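Alr3699 protein (Nostoc sp., PDB 4XSO) is a putative glycosyltransferase of the GT-B fold, built from two Rossmann-like domains that face each other across a cleft. Local coordinates at residues V177-T189 / P295-G307. Sequence-based numbering, arbitrary orientation.
Sequences VIYNGFDINLYKT and PFGRVIVEAMLCG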
ATOM      1  N   VAL A 177     -22.768  -9.128  13.459  1.00 24.59           N
ATOM      2  CA  VAL A 177     -23.729  -8.134  13.088  1.00 24.82           C
ATOM      3  C   VAL A 177     -23.920  -7.168  14.267  1.00 25.23           C
ATOM      4  O   VAL A 177     -24.131  -7.634  15.336  1.00 26.06           O
ATOM      5  CB  VAL A 177     -25.107  -8.719  12.665  1.00 27.14           C
ATOM      6  CG1 VAL A 177     -26.145  -7.664  12.551  1.00 28.52           C
ATOM      7  CG2 VAL A 177     -24.992  -9.502  11.335  1.00 29.58           C
ATOM      8  N   ILE A 178     -23.780  -5.869  14.064  1.00 25.32           N
ATOM      9  CA  ILE A 178     -24.116  -4.867  15.111  1.00 25.52           C
ATOM     10  C   ILE A 178     -24.869  -3.788  14.365  1.00 26.32           C
ATOM     11  O   ILE A 178     -24.367  -3.190  13.436  1.00 27.76           O
ATOM     12  CB  ILE A 178     -22.908  -4.259  15.813  1.00 31.31           C
ATOM     13  CG1 ILE A 178     -22.095  -5.314  16.524  1.00 32.40           C
ATOM     14  CG2 ILE A 178     -23.347  -3.210  16.856  1.00 30.01           C
ATOM     15  CD1 ILE A 178     -20.894  -4.737  17.217  1.00 34.47           C
ATOM     16  N   TYR A 179     -26.121  -3.551  14.786  1.00 29.20           N
ATOM     17  CA  TYR A 179     -27.039  -2.649  14.090  1.00 29.14           C
ATOM     18  C   TYR A 179     -26.611  -1.203  14.457  1.00 29.37           C
ATOM     19  O   TYR A 179     -25.898  -1.000  15.405  1.00 33.91           O
ATOM     20  CB  TYR A 179     -28.458  -2.992  14.565  1.00 29.33           C
ATOM     21  CG  TYR A 179     -29.004  -4.328  14.051  1.00 32.63           C
ATOM     22  CD1 TYR A 179     -29.057  -4.575  12.673  1.00 32.42           C
ATOM     23  CD2 TYR A 179     -29.583  -5.285  14.897  1.00 36.39           C
ATOM     24  CE1 TYR A 179     -29.575  -5.763  12.147  1.00 38.69           C
ATOM     25  CE2 TYR A 179     -30.126  -6.503  14.344  1.00 39.57           C
ATOM     26  CZ  TYR A 179     -30.121  -6.723  12.968  1.00 40.56           C
ATOM     27  OH  TYR A 179     -30.639  -7.917  12.311  1.00 50.25           O
ATOM     28  N   ASN A 180     -27.052  -0.215  13.674  1.00 29.10           N
ATOM     29  CA  ASN A 180     -26.954   1.205  13.977  1.00 30.16           C
ATOM     30  C   ASN A 180     -27.726   1.510  15.288  1.00 29.91           C
ATOM     31  O   ASN A 180     -28.760   0.885  15.627  1.00 28.78           O
ATOM     32  CB  ASN A 180     -27.546   2.030  12.832  1.00 28.65           C
ATOM     33  CG  ASN A 180     -26.691   2.072  11.565  1.00 30.88           C
ATOM     34  OD1 ASN A 180     -25.865   1.196  11.274  1.00 36.64           O
ATOM     35  ND2 ASN A 180     -26.977   3.040  10.747  1.00 36.29           N
ATOM     36  N   GLY A 181     -27.203   2.431  16.061  1.00 32.78           N
ATOM     37  CA  GLY A 181     -27.870   2.806  17.331  1.00 34.33           C
ATOM     38  C   GLY A 181     -28.425   4.222  17.204  1.00 33.87           C
ATOM     39  O   GLY A 181     -27.932   4.979  16.401  1.00 31.02           O
ATOM     40  N   PHE A 182     -29.416   4.532  18.025  1.00 33.32           N
ATOM     41  CA  PHE A 182     -30.139   5.799  18.048  1.00 31.99           C
ATOM     42  C   PHE A 182     -30.434   6.243  19.487  1.00 30.29           C
ATOM     43  O   PHE A 182     -30.772   5.425  20.319  1.00 27.99           O
ATOM     44  CB  PHE A 182     -31.478   5.618  17.307  1.00 31.05           C
ATOM     45  CG  PHE A 182     -31.298   5.191  15.889  1.00 31.79           C
ATOM     46  CD1 PHE A 182     -31.098   3.852  15.586  1.00 29.57           C
ATOM     47  CD2 PHE A 182     -31.309   6.143  14.848  1.00 31.53           C
ATOM     48  CE1 PHE A 182     -30.839   3.448  14.268  1.00 35.31           C
ATOM     49  CE2 PHE A 182     -31.136   5.728  13.558  1.00 33.98           C
ATOM     50  CZ  PHE A 182     -30.907   4.365  13.269  1.00 33.48           C
ATOM     51  N   ASP A 183     -30.392   7.545  19.748  1.00 29.47           N
ATOM     52  CA  ASP A 183     -30.833   8.063  21.037  1.00 31.63           C
ATOM     53  C   ASP A 183     -32.331   8.051  21.038  1.00 27.71           C
ATOM     54  O   ASP A 183     -32.926   8.864  20.349  1.00 30.50           O
ATOM     55  CB  ASP A 183     -30.363   9.460  21.221  1.00 36.37           C
ATOM     56  CG  ASP A 183     -30.745  10.018  22.600  1.00 37.22           C
ATOM     57  OD1 ASP A 183     -31.619   9.518  23.331  1.00 36.64           O
ATOM     58  OD2 ASP A 183     -30.064  10.943  22.971  1.00 48.59           O
ATOM     59  N   ILE A 184     -32.938   7.171  21.800  1.00 27.40           N
ATOM     60  CA  ILE A 184     -34.372   6.866  21.549  1.00 33.12           C
ATOM     61  C   ILE A 184     -35.310   8.001  21.933  1.00 32.44           C
ATOM     62  O   ILE A 184     -36.323   8.191  21.300  1.00 32.38           O
ATOM     63  CB  ILE A 184     -34.849   5.527  22.099  1.00 37.24           C
ATOM     64  CG1 ILE A 184     -34.990   5.552  23.633  1.00 40.48           C
ATOM     65  CG2 ILE A 184     -33.933   4.398  21.633  1.00 34.52           C
ATOM     66  CD1 ILE A 184     -35.317   4.212  24.258  1.00 41.26           C
ATOM     67  N   ASN A 185     -34.892   8.787  22.911  1.00 32.37           N
ATOM     68  CA  ASN A 185     -35.653   9.941  23.410  1.00 33.45           C
ATOM     69  C   ASN A 185     -35.677  11.121  22.467  1.00 29.62           C
ATOM     70  O   ASN A 185     -36.652  11.877  22.453  1.00 33.29           O
ATOM     71  CB  ASN A 185     -35.123  10.314  24.826  1.00 32.80           C
ATOM     72  CG  ASN A 185     -35.400   9.238  25.831  1.00 31.39           C
ATOM     73  OD1 ASN A 185     -36.332   8.437  25.706  1.00 35.77           O
ATOM     74  ND2 ASN A 185     -34.578   9.173  26.822  1.00 37.41           N
ATOM     75  N   LEU A 186     -34.722  11.183  21.532  1.00 32.06           N
ATOM     76  CA  LEU A 186     -34.843  12.137  20.458  1.00 34.54           C
ATOM     77  C   LEU A 186     -36.039  11.899  19.554  1.00 29.52           C
ATOM     78  O   LEU A 186     -36.357  12.744  18.746  1.00 33.18           O
ATOM     79  CB  LEU A 186     -33.603  12.217  19.597  1.00 41.34           C
ATOM     80  CG  LEU A 186     -32.272  12.495  20.292  1.00 47.33           C
ATOM     81  CD1 LEU A 186     -31.219  12.644  19.186  1.00 48.60           C
ATOM     82  CD2 LEU A 186     -32.312  13.673  21.263  1.00 49.96           C
ATOM     83  N   TYR A 187     -36.747  10.804  19.697  1.00 29.94           N
ATOM     84  CA  TYR A 187     -37.760  10.472  18.722  1.00 33.15           C
ATOM     85  C   TYR A 187     -39.157  10.620  19.338  1.00 31.99           C
ATOM     86  O   TYR A 187     -40.155  10.212  18.761  1.00 31.65           O
ATOM     87  CB  TYR A 187     -37.478   9.090  18.112  1.00 31.09           C
ATOM     88  CG  TYR A 187     -36.210   9.132  17.310  1.00 32.95           C
ATOM     89  CD1 TYR A 187     -36.208   9.531  15.978  1.00 34.35           C
ATOM     90  CD2 TYR A 187     -34.957   8.808  17.903  1.00 35.16           C
ATOM     91  CE1 TYR A 187     -35.019   9.615  15.247  1.00 35.90           C
ATOM     92  CE2 TYR A 187     -33.779   8.869  17.169  1.00 33.75           C
ATOM     93  CZ  TYR A 187     -33.808   9.266  15.832  1.00 35.37           C
ATOM     94  OH  TYR A 187     -32.617   9.373  15.125  1.00 35.16           O
ATOM     95  N   LYS A 188     -39.204  11.230  20.516  1.00 33.74           N
ATOM     96  CA  LYS A 188     -40.469  11.466  21.202  1.00 32.73           C
ATOM     97  C   LYS A 188     -40.898  12.927  20.926  1.00 32.02           C
ATOM     98  O   LYS A 188     -40.098  13.856  21.082  1.00 38.86           O
ATOM     99  CB  LYS A 188     -40.295  11.239  22.700  1.00 36.23           C
ATOM    100  CG  LYS A 188     -39.938   9.798  23.001  1.00 37.33           C
ATOM    101  CD  LYS A 188     -39.515   9.609  24.431  1.00 43.78           C
ATOM    102  CE  LYS A 188     -39.989   8.254  24.942  1.00 47.38           C
ATOM    103  NZ  LYS A 188     -39.506   7.174  24.081  1.00 49.69           N
ATOM    104  N   THR A 189     -42.130  13.094  20.488  1.00 35.69           N
ATOM    105  CA  THR A 189     -42.747  14.400  20.222  1.00 34.09           C
ATOM    106  C   THR A 189     -44.139  14.491  20.894  1.00 32.12           C
ATOM    107  O   THR A 189     -44.900  13.554  20.836  1.00 30.67           O
ATOM    108  CB  THR A 189     -42.881  14.631  18.688  1.00 38.53           C
ATOM    109  OG1 THR A 189     -41.616  14.458  18.078  1.00 36.19           O
ATOM    110  CG2 THR A 189     -43.375  16.056  18.376  1.00 38.97           C
ATOM    111  N   PRO A 295     -28.706  -1.627   2.951  1.00 43.72           N
ATOM    112  CA  PRO A 295     -28.098  -2.449   4.000  1.00 44.65           C
ATOM    113  C   PRO A 295     -28.769  -2.346   5.381  1.00 40.45           C
ATOM    114  O   PRO A 295     -28.837  -3.326   6.067  1.00 39.80           O
ATOM    115  CB  PRO A 295     -26.653  -1.957   4.054  1.00 44.67           C
ATOM    116  CG  PRO A 295     -26.639  -0.652   3.368  1.00 48.30           C
ATOM    117  CD  PRO A 295     -27.768  -0.654   2.387  1.00 45.67           C
ATOM    118  N   PHE A 296     -29.319  -1.182   5.697  1.00 35.77           N
ATOM    119  CA  PHE A 296     -30.001  -0.883   6.945  1.00 40.04           C
ATOM    120  C   PHE A 296     -30.833   0.416   6.750  1.00 45.62           C
ATOM    121  O   PHE A 296     -30.277   1.512   6.578  1.00 56.50           O
ATOM    122  CB  PHE A 296     -28.955  -0.511   8.006  1.00 37.22           C
ATOM    123  CG  PHE A 296     -29.540  -0.284   9.379  1.00 35.32           C
ATOM    124  CD1 PHE A 296     -30.065   0.939   9.755  1.00 35.50           C
ATOM    125  CD2 PHE A 296     -29.557  -1.342  10.322  1.00 40.02           C
ATOM    126  CE1 PHE A 296     -30.576   1.120  11.050  1.00 37.01           C
ATOM    127  CE2 PHE A 296     -30.065  -1.152  11.607  1.00 41.03           C
ATOM    128  CZ  PHE A 296     -30.576   0.073  11.953  1.00 37.92           C
ATOM    129  N   GLY A 297     -32.122   0.384   6.793  1.00 48.42           N
ATOM    130  CA  GLY A 297     -32.807   1.673   6.570  1.00 43.97           C
ATOM    131  C   GLY A 297     -32.901   2.520   7.831  1.00 39.35           C
ATOM    132  O   GLY A 297     -33.776   2.236   8.676  1.00 34.58           O
ATOM    133  N   ARG A 298     -32.036   3.540   7.995  1.00 34.12           N
ATOM    134  CA  ARG A 298     -32.099   4.363   9.235  1.00 35.81           C
ATOM    135  C   ARG A 298     -33.522   4.920   9.398  1.00 33.68           C
ATOM    136  O   ARG A 298     -34.130   4.906  10.470  1.00 32.86           O
ATOM    137  CB  ARG A 298     -31.037   5.494   9.234  1.00 37.81           C
ATOM    138  CG  ARG A 298     -29.593   4.964   9.342  1.00 39.64           C
ATOM    139  CD  ARG A 298     -28.515   6.054   9.240  1.00 44.10           C
ATOM    140  NE  ARG A 298     -28.607   7.054  10.304  1.00 39.56           N
ATOM    141  CZ  ARG A 298     -28.200   6.878  11.570  1.00 46.54           C
ATOM    142  NH1 ARG A 298     -27.557   5.779  11.957  1.00 47.45           N
ATOM    143  NH2 ARG A 298     -28.394   7.839  12.470  1.00 51.31           N
ATOM    144  N   VAL A 299     -34.121   5.347   8.293  1.00 30.41           N
ATOM    145  CA  VAL A 299     -35.444   5.968   8.331  1.00 30.69           C
ATOM    146  C   VAL A 299     -36.543   5.056   8.863  1.00 28.14           C
ATOM    147  O   VAL A 299     -37.511   5.506   9.504  1.00 33.98           O
ATOM    148  CB  VAL A 299     -35.849   6.455   6.905  1.00 35.13           C
ATOM    149  CG1 VAL A 299     -37.307   6.784   6.822  1.00 39.94           C
ATOM    150  CG2 VAL A 299     -35.009   7.686   6.570  1.00 43.27           C
ATOM    151  N   ILE A 300     -36.408   3.789   8.573  1.00 30.98           N
ATOM    152  CA  ILE A 300     -37.368   2.799   8.993  1.00 30.99           C
ATOM    153  C   ILE A 300     -37.236   2.740  10.536  1.00 29.26           C
ATOM    154  O   ILE A 300     -38.189   2.868  11.233  1.00 32.24           O
ATOM    155  CB  ILE A 300     -37.054   1.446   8.386  1.00 30.68           C
ATOM    156  CG1 ILE A 300     -37.206   1.500   6.849  1.00 37.06           C
ATOM    157  CG2 ILE A 300     -37.949   0.372   8.991  1.00 33.58           C
ATOM    158  CD1 ILE A 300     -36.709   0.207   6.165  1.00 33.66           C
ATOM    159  N   VAL A 301     -36.055   2.527  11.047  1.00 31.26           N
ATOM    160  CA  VAL A 301     -35.872   2.578  12.531  1.00 30.42           C
ATOM    161  C   VAL A 301     -36.312   3.882  13.166  1.00 28.51           C
ATOM    162  O   VAL A 301     -36.928   3.886  14.210  1.00 32.61           O
ATOM    163  CB  VAL A 301     -34.427   2.251  12.934  1.00 28.02           C
ATOM    164  CG1 VAL A 301     -34.259   2.340  14.474  1.00 28.03           C
ATOM    165  CG2 VAL A 301     -34.080   0.873  12.460  1.00 31.01           C
ATOM    166  N   GLU A 302     -36.063   5.003  12.515  1.00 31.84           N
ATOM    167  CA  GLU A 302     -36.450   6.292  13.080  1.00 34.69           C
ATOM    168  C   GLU A 302     -37.947   6.416  13.196  1.00 35.32           C
ATOM    169  O   GLU A 302     -38.452   6.838  14.211  1.00 28.12           O
ATOM    170  CB  GLU A 302     -35.846   7.447  12.286  1.00 33.03           C
ATOM    171  CG  GLU A 302     -34.362   7.477  12.589  1.00 33.72           C
ATOM    172  CD  GLU A 302     -33.608   8.544  11.847  1.00 45.41           C
ATOM    173  OE1 GLU A 302     -33.768   8.615  10.610  1.00 43.63           O
ATOM    174  OE2 GLU A 302     -32.814   9.246  12.518  1.00 41.15           O
ATOM    175  N   ALA A 303     -38.634   5.936  12.175  1.00 30.35           N
ATOM    176  CA  ALA A 303     -40.088   5.979  12.146  1.00 30.83           C
ATOM    177  C   ALA A 303     -40.688   5.137  13.277  1.00 30.73           C
ATOM    178  O   ALA A 303     -41.639   5.545  13.947  1.00 29.31           O
ATOM    179  CB  ALA A 303     -40.545   5.495  10.781  1.00 33.13           C
ATOM    180  N   MET A 304     -40.071   3.981  13.500  1.00 29.69           N
ATOM    181  CA  MET A 304     -40.497   3.031  14.525  1.00 30.65           C
ATOM    182  C   MET A 304     -40.292   3.685  15.910  1.00 29.06           C
ATOM    183  O   MET A 304     -41.169   3.663  16.765  1.00 33.31           O
ATOM    184  CB  MET A 304     -39.698   1.730  14.388  1.00 33.88           C
ATOM    185  CG  MET A 304     -40.001   0.919  13.119  1.00 31.13           C
ATOM    186  SD  MET A 304     -38.984  -0.596  12.918  1.00 25.41           S
ATOM    187  CE  MET A 304     -40.209  -1.604  13.558  1.00 36.37           C
ATOM    188  N   LEU A 305     -39.145   4.282  16.124  1.00 28.51           N
ATOM    189  CA  LEU A 305     -38.858   4.941  17.408  1.00 29.49           C
ATOM    190  C   LEU A 305     -39.776   6.094  17.603  1.00 31.41           C
ATOM    191  O   LEU A 305     -40.013   6.505  18.762  1.00 29.70           O
ATOM    192  CB  LEU A 305     -37.404   5.422  17.421  1.00 28.32           C
ATOM    193  CG  LEU A 305     -36.361   4.340  17.570  1.00 28.10           C
ATOM    194  CD1 LEU A 305     -34.991   4.904  17.247  1.00 30.97           C
ATOM    195  CD2 LEU A 305     -36.390   3.782  18.953  1.00 31.73           C
ATOM    196  N   CYS A 306     -40.300   6.677  16.504  1.00 31.14           N
ATOM    197  CA  CYS A 306     -41.254   7.770  16.674  1.00 29.92           C
ATOM    198  C   CYS A 306     -42.614   7.189  16.977  1.00 34.81           C
ATOM    199  O   CYS A 306     -43.599   7.903  17.079  1.00 35.18           O
ATOM    200  CB  CYS A 306     -41.381   8.681  15.458  1.00 32.10           C
ATOM    201  SG  CYS A 306     -39.959   9.642  15.018  1.00 33.30           S
ATOM    202  N   GLY A 307     -42.713   5.878  17.075  1.00 29.55           N
ATOM    203  CA  GLY A 307     -44.012   5.328  17.309  1.00 33.35           C
ATOM    204  C   GLY A 307     -44.954   5.460  16.130  1.00 32.17           C
ATOM    205  O   GLY A 307     -46.109   5.619  16.346  1.00 31.55           O
TER
HETATM  206  O   HOH W   1     -26.022   5.269  14.450  1.00 48.53           O
HETATM  207  O   HOH W   2     -38.581   6.576  21.049  1.00 35.84           O
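Phe182 lays its ring against helix 298-305, with CG1 of Val301 over one face, 4.0 Å from the ring centroid in a CH-pi contact. The contact lies where the two domains of a GT-B fold are linked: the loop 177-189 leaves strand 175-177 at the margin of the N-terminal Rossmann-like sheet and crosses to the C-terminal domain, running along one side of this helix. The guanidinium of Arg298 takes the rim of the same ring over one of its faces, the two planes 26° apart and CE2 of Phe182 3.5 Å above the guanidinium plane. A bend at chi3 (61°) folds the arginine back to reach it. In the plane of that group, water 1 accepts from NH1 of Arg298 and donates to the carbonyl O of Gly181, tying the arginine to the loop backbone as well.

Phe296, just ahead of the helix N-cap Gly297, meets the edge of the Phe182 ring through CE1. One face of Phe296 receives CB of Asn180, while Tyr179 CD1 comes up at its edge, 3.7 Å from CE2. The Tyr179 hydroxyl is hydrogen-bonded to OE1 of Glu320, outside these two segments.

Farther along, Leu305 divides its branches: CD1 packs on CB of Phe182 and over a face of the Tyr187 ring, and CD2 meets CG2 of Ile184 at 3.7 Å. Water 2 donates to the carbonyl oxygens of both Ile184 and Leu305, joining the 3-10 turn to the last turn of the helix, which closes in a Schellman motif at Gly307. SG of Cys306 sits at the edge of the Tyr187 ring. OH of Tyr187 donates to OE2 of Glu302 at 2.6 Å, and OE2 accepts with its anti lone pair, the one turned from the other carboxylate oxygen.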